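PDB 3B2Y: metallopeptidase containing co-catalytic metalloactive site from Shewanella denitrificans OS217, which probably acts as a zinc-dependent hydrolase of the M14 metallocarboxypeptidase family, cleaving peptide or ester bonds at a metal centre. Local coordinates for residues A[73-78]-A[168-173]; A[179-184]-A[244-249]; A[192-197]-A[219-224]. All coordinates share one frame; numbering follows the deposited sequence.

Interaction 1: A[73-78]-A[168-173]. With NI (nickel (II) ion), chain C.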
# COMPACT_ATOMS: atom_id res chain seq x y z
N SER A 73 1.17 -2.46 1.11
CA SER A 73 -0.28 -2.61 1.14
C SER A 73 -0.63 -3.67 2.15
O SER A 73 0.27 -4.19 2.86
CB SER A 73 -0.79 -3.00 -0.24
OG SER A 73 -2.20 -2.91 -0.34
N GLY A 74 -1.91 -4.02 2.15
CA GLY A 74 -2.44 -5.11 3.00
C GLY A 74 -2.27 -4.88 4.49
O GLY A 74 -2.11 -5.82 5.22
N PHE A 75 -2.35 -3.63 4.95
CA PHE A 75 -2.41 -3.37 6.39
C PHE A 75 -3.83 -3.73 6.93
O PHE A 75 -3.96 -4.09 8.09
CB PHE A 75 -2.14 -1.88 6.68
CG PHE A 75 -0.68 -1.53 6.67
CD1 PHE A 75 -0.02 -1.26 5.48
CD2 PHE A 75 0.04 -1.52 7.85
CE1 PHE A 75 1.36 -1.00 5.49
CE2 PHE A 75 1.40 -1.21 7.88
CZ PHE A 75 2.07 -0.99 6.72
N HIS A 76 -4.87 -3.51 6.09
CA HIS A 76 -6.26 -3.70 6.49
C HIS A 76 -6.85 -4.80 5.64
O HIS A 76 -6.83 -4.73 4.41
CB HIS A 76 -7.04 -2.40 6.40
CG HIS A 76 -6.55 -1.35 7.34
ND1 HIS A 76 -6.38 -0.04 6.96
CD2 HIS A 76 -6.13 -1.42 8.63
CE1 HIS A 76 -5.95 0.67 7.99
NE2 HIS A 76 -5.78 -0.14 9.01
N GLY A 77 -7.33 -5.84 6.29
CA GLY A 77 -7.71 -7.03 5.55
C GLY A 77 -8.92 -6.94 4.67
O GLY A 77 -9.06 -7.71 3.74
N GLU A 78 -9.79 -5.99 4.95
CA GLU A 78 -10.95 -5.75 4.08
C GLU A 78 -10.53 -4.98 2.80
O GLU A 78 -11.32 -4.85 1.87
CB GLU A 78 -12.09 -5.04 4.83
CG GLU A 78 -12.13 -3.52 4.94
CD GLU A 78 -11.13 -2.96 5.90
OE1 GLU A 78 -10.13 -3.67 6.14
OE2 GLU A 78 -11.29 -1.81 6.40
N THR A 168 1.50 3.77 0.03
CA THR A 168 0.65 2.75 0.60
C THR A 168 -0.67 2.73 -0.16
O THR A 168 -1.28 3.81 -0.53
CB THR A 168 0.36 2.98 2.11
OG1 THR A 168 -0.28 4.24 2.29
CG2 THR A 168 1.61 3.02 2.91
N CYS A 169 -1.12 1.50 -0.41
CA CYS A 169 -2.32 1.29 -1.19
C CYS A 169 -3.39 0.74 -0.29
O CYS A 169 -3.39 -0.46 0.03
CB CYS A 169 -2.02 0.31 -2.31
SG CYS A 169 -0.96 1.20 -3.55
N HIS A 170 -4.27 1.64 0.10
CA HIS A 170 -5.46 1.35 0.86
C HIS A 170 -6.79 1.40 0.10
O HIS A 170 -6.90 1.79 -1.08
CB HIS A 170 -5.53 2.33 2.06
CG HIS A 170 -4.49 2.07 3.12
ND1 HIS A 170 -4.80 1.69 4.42
CD2 HIS A 170 -3.15 2.20 3.09
CE1 HIS A 170 -3.68 1.54 5.11
NE2 HIS A 170 -2.67 1.87 4.33
N GLU A 171 -7.84 1.05 0.81
CA GLU A 171 -9.17 1.23 0.28
C GLU A 171 -10.06 1.78 1.37
O GLU A 171 -9.86 1.54 2.55
CB GLU A 171 -9.77 -0.08 -0.22
CG GLU A 171 -8.94 -0.95 -1.18
CD GLU A 171 -9.86 -1.85 -2.03
OE1 GLU A 171 -10.41 -1.31 -3.03
OE2 GLU A 171 -10.00 -3.08 -1.73
N ASP A 172 -11.09 2.45 0.94
CA ASP A 172 -12.12 2.91 1.86
C ASP A 172 -13.37 2.10 1.52
O ASP A 172 -14.10 2.39 0.53
CB ASP A 172 -12.30 4.40 1.73
CG ASP A 172 -13.20 4.99 2.83
OD1 ASP A 172 -14.12 4.26 3.27
OD2 ASP A 172 -12.97 6.16 3.23
N VAL A 173 -13.67 1.13 2.37
CA VAL A 173 -14.54 -0.00 1.97
C VAL A 173 -15.96 0.39 1.65
O VAL A 173 -16.62 -0.24 0.83
CB VAL A 173 -14.50 -1.17 3.02
CG1 VAL A 173 -15.17 -0.74 4.33
CG2 VAL A 173 -15.17 -2.41 2.48
NI NI C . -6.85 1.17 5.17
O HOH W 1 -4.61 -2.82 1.03
O HOH W 2 -11.85 0.56 4.64
O HOH W 3 -8.26 2.79 4.34
O HOH W 4 -7.21 2.60 6.23

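Interaction 2: A[179-184]-A[244-249]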
# COMPACT_ATOMS: atom_id res chain seq x y z
N TYR A 179 -9.83 8.93 -3.35
CA TYR A 179 -9.06 10.06 -2.86
C TYR A 179 -7.68 9.56 -2.48
O TYR A 179 -7.44 8.37 -2.56
CB TYR A 179 -9.76 10.81 -1.70
CG TYR A 179 -10.04 9.97 -0.49
CD1 TYR A 179 -11.14 9.13 -0.44
CD2 TYR A 179 -9.20 10.03 0.62
CE1 TYR A 179 -11.40 8.35 0.69
CE2 TYR A 179 -9.48 9.29 1.77
CZ TYR A 179 -10.57 8.44 1.79
OH TYR A 179 -10.81 7.67 2.92
N VAL A 180 -6.81 10.50 -2.16
CA VAL A 180 -5.45 10.21 -1.82
C VAL A 180 -5.00 11.08 -0.64
O VAL A 180 -5.26 12.29 -0.60
CB VAL A 180 -4.51 10.46 -3.02
CG1 VAL A 180 -4.50 11.97 -3.46
CG2 VAL A 180 -3.14 10.04 -2.61
N TYR A 181 -4.35 10.48 0.34
CA TYR A 181 -3.61 11.25 1.34
C TYR A 181 -2.23 11.55 0.79
O TYR A 181 -1.60 10.67 0.24
CB TYR A 181 -3.38 10.41 2.59
CG TYR A 181 -4.59 10.06 3.38
CD1 TYR A 181 -5.34 8.92 3.10
CD2 TYR A 181 -4.96 10.83 4.46
CE1 TYR A 181 -6.42 8.59 3.86
CE2 TYR A 181 -6.02 10.50 5.24
CZ TYR A 181 -6.76 9.39 4.95
OH TYR A 181 -7.86 9.11 5.75
N SER A 182 -1.70 12.73 0.99
CA SER A 182 -0.34 13.00 0.51
C SER A 182 0.48 13.84 1.50
O SER A 182 -0.07 14.59 2.28
CB SER A 182 -0.39 13.67 -0.88
OG SER A 182 -0.55 15.04 -0.77
N PHE A 183 1.80 13.70 1.42
CA PHE A 183 2.78 14.43 2.24
C PHE A 183 3.90 14.89 1.29
O PHE A 183 4.51 14.09 0.59
CB PHE A 183 3.36 13.53 3.35
CG PHE A 183 2.31 12.81 4.21
CD1 PHE A 183 1.61 11.71 3.72
CD2 PHE A 183 2.04 13.24 5.47
CE1 PHE A 183 0.67 11.06 4.49
CE2 PHE A 183 1.11 12.60 6.23
CZ PHE A 183 0.43 11.51 5.73
N GLU A 184 4.11 16.21 1.23
CA GLU A 184 5.25 16.81 0.54
C GLU A 184 5.81 17.89 1.45
O GLU A 184 5.05 18.50 2.23
CB GLU A 184 4.85 17.45 -0.80
CG GLU A 184 4.09 16.48 -1.73
CD GLU A 184 3.94 17.00 -3.16
OE1 GLU A 184 4.86 17.69 -3.66
OE2 GLU A 184 2.89 16.72 -3.78
N CYS A 244 -0.95 7.86 0.41
CA CYS A 244 -1.78 6.70 0.70
C CYS A 244 -2.99 6.80 -0.21
O CYS A 244 -3.79 7.74 -0.07
CB CYS A 244 -2.17 6.75 2.16
SG CYS A 244 -3.35 5.50 2.67
N SER A 245 -3.08 5.91 -1.20
CA SER A 245 -4.26 5.94 -2.06
C SER A 245 -5.41 5.22 -1.36
O SER A 245 -5.21 4.27 -0.57
CB SER A 245 -3.97 5.32 -3.41
OG SER A 245 -3.35 4.07 -3.27
N GLU A 246 -6.61 5.66 -1.67
CA GLU A 246 -7.82 5.06 -1.14
C GLU A 246 -8.78 4.79 -2.30
O GLU A 246 -9.48 5.73 -2.76
CB GLU A 246 -8.50 6.02 -0.17
CG GLU A 246 -7.72 6.28 1.13
CD GLU A 246 -7.87 5.17 2.16
OE1 GLU A 246 -8.60 4.18 1.89
OE2 GLU A 246 -7.24 5.29 3.24
N THR A 247 -8.81 3.54 -2.78
CA THR A 247 -9.84 3.12 -3.75
C THR A 247 -11.18 2.79 -3.03
O THR A 247 -11.20 2.36 -1.86
CB THR A 247 -9.32 1.98 -4.67
OG1 THR A 247 -8.75 0.93 -3.87
CG2 THR A 247 -8.21 2.51 -5.65
N PRO A 248 -12.32 3.02 -3.71
CA PRO A 248 -13.65 2.80 -3.13
C PRO A 248 -14.05 1.33 -3.11
O PRO A 248 -14.12 0.70 -4.17
CB PRO A 248 -14.57 3.57 -4.07
CG PRO A 248 -13.80 3.70 -5.36
CD PRO A 248 -12.38 3.57 -5.07
N GLY A 249 -14.36 0.80 -1.93
CA GLY A 249 -14.66 -0.63 -1.80
C GLY A 249 -16.02 -1.08 -2.33
O GLY A 249 -16.28 -2.30 -2.48
O HOH W 5 -9.15 6.92 4.78

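Interaction 3: A[192-197]-A[219-224]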
# COMPACT_ATOMS: atom_id res chain seq x y z
N PHE A 192 3.50 15.65 -7.54
CA PHE A 192 3.45 14.30 -6.92
C PHE A 192 2.00 13.94 -6.59
O PHE A 192 1.49 12.90 -7.04
CB PHE A 192 4.38 14.22 -5.69
CG PHE A 192 4.25 12.96 -4.91
CD1 PHE A 192 4.81 11.78 -5.37
CD2 PHE A 192 3.56 12.93 -3.71
CE1 PHE A 192 4.67 10.57 -4.64
CE2 PHE A 192 3.44 11.77 -2.99
CZ PHE A 192 4.01 10.56 -3.48
N SER A 193 1.38 14.79 -5.77
CA SER A 193 0.02 14.54 -5.20
C SER A 193 -1.03 14.54 -6.32
O SER A 193 -1.90 13.67 -6.39
CB SER A 193 -0.36 15.63 -4.18
OG SER A 193 0.59 15.76 -3.14
N LEU A 194 -0.93 15.51 -7.21
CA LEU A 194 -1.94 15.74 -8.23
C LEU A 194 -1.89 14.69 -9.35
O LEU A 194 -2.93 14.28 -9.86
CB LEU A 194 -1.84 17.17 -8.75
CG LEU A 194 -2.03 18.29 -7.71
CD1 LEU A 194 -1.94 19.66 -8.33
CD2 LEU A 194 -3.35 18.12 -6.94
N GLY A 195 -0.69 14.22 -9.68
CA GLY A 195 -0.48 13.07 -10.58
C GLY A 195 -1.12 11.79 -10.06
O GLY A 195 -1.77 11.06 -10.81
N LEU A 196 -0.96 11.52 -8.77
CA LEU A 196 -1.63 10.38 -8.13
C LEU A 196 -3.13 10.52 -8.13
O LEU A 196 -3.85 9.60 -8.45
CB LEU A 196 -1.11 10.16 -6.71
CG LEU A 196 0.31 9.57 -6.66
CD1 LEU A 196 0.94 9.68 -5.27
CD2 LEU A 196 0.34 8.12 -7.16
N ARG A 197 -3.60 11.69 -7.75
CA ARG A 197 -5.02 11.94 -7.80
C ARG A 197 -5.57 11.71 -9.19
O ARG A 197 -6.56 10.98 -9.37
CB ARG A 197 -5.30 13.34 -7.38
CG ARG A 197 -6.77 13.63 -7.56
CD ARG A 197 -7.01 15.05 -7.50
NE ARG A 197 -6.46 15.74 -8.63
CZ ARG A 197 -6.26 17.04 -8.64
NH1 ARG A 197 -6.54 17.75 -7.56
NH2 ARG A 197 -5.76 17.62 -9.71
N ASP A 219 -10.45 18.54 -3.51
CA ASP A 219 -10.13 18.13 -4.87
C ASP A 219 -9.53 16.70 -4.80
O ASP A 219 -8.60 16.39 -5.54
CB ASP A 219 -9.18 19.14 -5.57
CG ASP A 219 -9.81 20.55 -5.80
OD1 ASP A 219 -11.06 20.73 -5.70
OD2 ASP A 219 -9.05 21.50 -6.10
N GLY A 220 -10.06 15.84 -3.95
CA GLY A 220 -9.60 14.46 -3.84
C GLY A 220 -8.26 14.20 -3.14
O GLY A 220 -7.75 13.11 -3.22
N VAL A 221 -7.70 15.21 -2.49
CA VAL A 221 -6.43 15.13 -1.80
C VAL A 221 -6.64 15.54 -0.35
O VAL A 221 -7.40 16.48 -0.07
CB VAL A 221 -5.38 16.04 -2.47
CG1 VAL A 221 -4.08 16.06 -1.66
CG2 VAL A 221 -5.11 15.53 -3.89
N ILE A 222 -6.06 14.75 0.57
CA ILE A 222 -5.88 15.17 1.97
C ILE A 222 -4.38 15.39 2.17
O ILE A 222 -3.59 14.46 2.03
CB ILE A 222 -6.40 14.09 2.94
CG1 ILE A 222 -7.92 13.99 2.87
CG2 ILE A 222 -5.92 14.34 4.40
CD1 ILE A 222 -8.40 12.47 2.92
N PHE A 223 -3.99 16.61 2.51
CA PHE A 223 -2.58 16.98 2.44
C PHE A 223 -1.90 17.19 3.81
O PHE A 223 -2.33 17.99 4.62
CB PHE A 223 -2.46 18.23 1.59
CG PHE A 223 -1.05 18.61 1.27
CD1 PHE A 223 -0.26 17.78 0.51
CD2 PHE A 223 -0.54 19.85 1.67
CE1 PHE A 223 1.03 18.14 0.17
CE2 PHE A 223 0.76 20.20 1.34
CZ PHE A 223 1.54 19.31 0.59
N ASN A 224 -0.81 16.46 4.03
CA ASN A 224 0.03 16.68 5.20
C ASN A 224 -0.74 16.54 6.50
O ASN A 224 -0.50 17.29 7.44
CB ASN A 224 0.77 18.01 5.14
CG ASN A 224 2.06 17.94 4.31
OD1 ASN A 224 2.53 16.86 3.95
ND2 ASN A 224 2.64 19.09 4.03

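Interaction 1: A[73-78]-A[168-173]
The backbone oxygen of Cys169 is held by a water that donates to Cys169 O from 2.8 Å and, in one of the two conformers modelled for Ser73, by Ser73 OG, which donates to Cys169 O across 2.7 Å. That hydroxyl approaches in the carbonyl plane, with a C=O...donor angle of 146°, and the water in turn accepts from Gly74 N, so the loop that leaves strand 68-73 is tied to strand 165-172 just where it turns away. Beyond this anchor the two histidines converge on a nickel ion. His76 ND1 and His170 ND1 each lie 2.2 Å from it, and their rings cross obliquely with planes 71° apart, presenting the two ND1 atoms to the metal from different directions. Glu79 supplies both carboxylate oxygens, and two waters are modelled as further ligands, one doubtfully close. His76 and Glu79 form the His-X-X-Glu half of the M14 metal-binding motif and His170 the distant histidine; the family is expected to use zinc here. Asn126 OD1 bonds to His76 NE2, a second-shell contact that fixes the rotation of the imidazole, while Phe75 CB rests 4.1 Å from His170 CE1. At the far end, Glu78 CG meets Val173 CB at 3.9 Å, the two side chains crossing at about a right angle. A chi1 of 87°, which puts CG between the backbone N and the carbonyl carbon, and a bend at chi2 fold the chain so that OE2 reaches a salt bridge with Arg119. A further water accepts from Val173 N and lies 3.0 Å from Glu78 OE2.

Interaction 2: A[179-184]-A[244-249]
Tyr179 and Glu246 lie side by side and point the same way, the tyrosine ring lying flat against the aliphatic part of the glutamate. Glu246 CB sits over the ring centre in a CH-pi contact, 3.8 Å from the centroid and 11° off the normal, and Glu246 CG follows at 3.5 Å from Tyr179 CE2. A bend at chi2 lays the glutamate chain along the ring, and the carboxylate and ring planes end up 20° apart. Tyr181 is turned quite differently: its edge, at CE1, meets Glu246 OE2 at 3.5 Å, with ring and carboxylate planes 61° apart, while Cys244 SG lies obliquely to the same ring. Beneath these side chains the strands form an antiparallel ladder in which Tyr179-Glu246 and Tyr181-Cys244 are hydrogen-bonded pairs flanking Val180-Ser245. One water joins both tyrosine hydroxyls and bonds weakly to Glu246 OE2; Tyr179 OH also holds Asp172. An alanine at Tyr179 would remove the ring lying on Glu246 CB and CG and the hydroxyl held by Asp172, and the glutamate side chain would probably be freer to turn. Aromatic packing thus positions the aliphatic part of Glu246, the predicted proton donor/acceptor, whose OE2 has a weak water bond across this strand pair.

Interaction 3: A[192-197]-A[219-224]
Val221 provides the close-packed part of this contact, with CG2 4.1 Å from both Arg197 CB and Arg197 CD and 4.4 Å from Leu194 CD2. Helix 192-197 runs roughly antiparallel to the edge strand 221-223, their axes 9.9 Å apart, and packs on the Val221 side of the sheet. Ser193 reaches the same strand further along, with OG 4.1 Å from Phe223 CE1, but the polar grip on that hydroxyl comes from Glu184 and Ser182. Toward solvent the fit is looser. Arg197 extends through chi1 and chi2, then bends at chi3 (69°) to pass Gly220, where a CB would lie close to Arg197 CD. This carries the guanidinium to the exposed Asp219, where NH1 is placed to hydrogen-bond Asp219 O (3.2 Å) near the guanidinium plane, a bond less sure because that oxygen is modelled too close to Arg197 CD. NE and NH2 hydrogen-bond to a residue flanking one of the segments, and Leu194 CD2 lies above one guanidinium face, toward its rim. The carboxylate of Asp219 stands apart, with OD2 4.7 Å from Arg197 NH1. Its charge may still attract Arg197, but no salt bridge forms, and their polar link goes through the main chain.

How the interactions relate
Following the chain from the N terminus, residues 73-78 leave strand 68-73, and some 90 residues later strand 165-172 closes the first long loop in interaction 1. Interaction 2 opens only afterwards: strand 179-183 leads into helix 191-201, and strand 242-248 returns to pair with strand 179-183. Interaction 3 closes a shorter excursion within that second loop, setting the helix against edge strand 221-223. No loops cross. Strands 68-73, 165-172, 242-248, 179-183 and 221-223 follow one another across a single mixed sheet, so the contacts step from the metal centre to the edge of the sheet. Probable hydrogen bonds join interactions 1 and 2 (Asp172 N to Thr247 O) and 2 and 3 (Ser182 O to Asn224 N); interactions 1 and 3 do not touch.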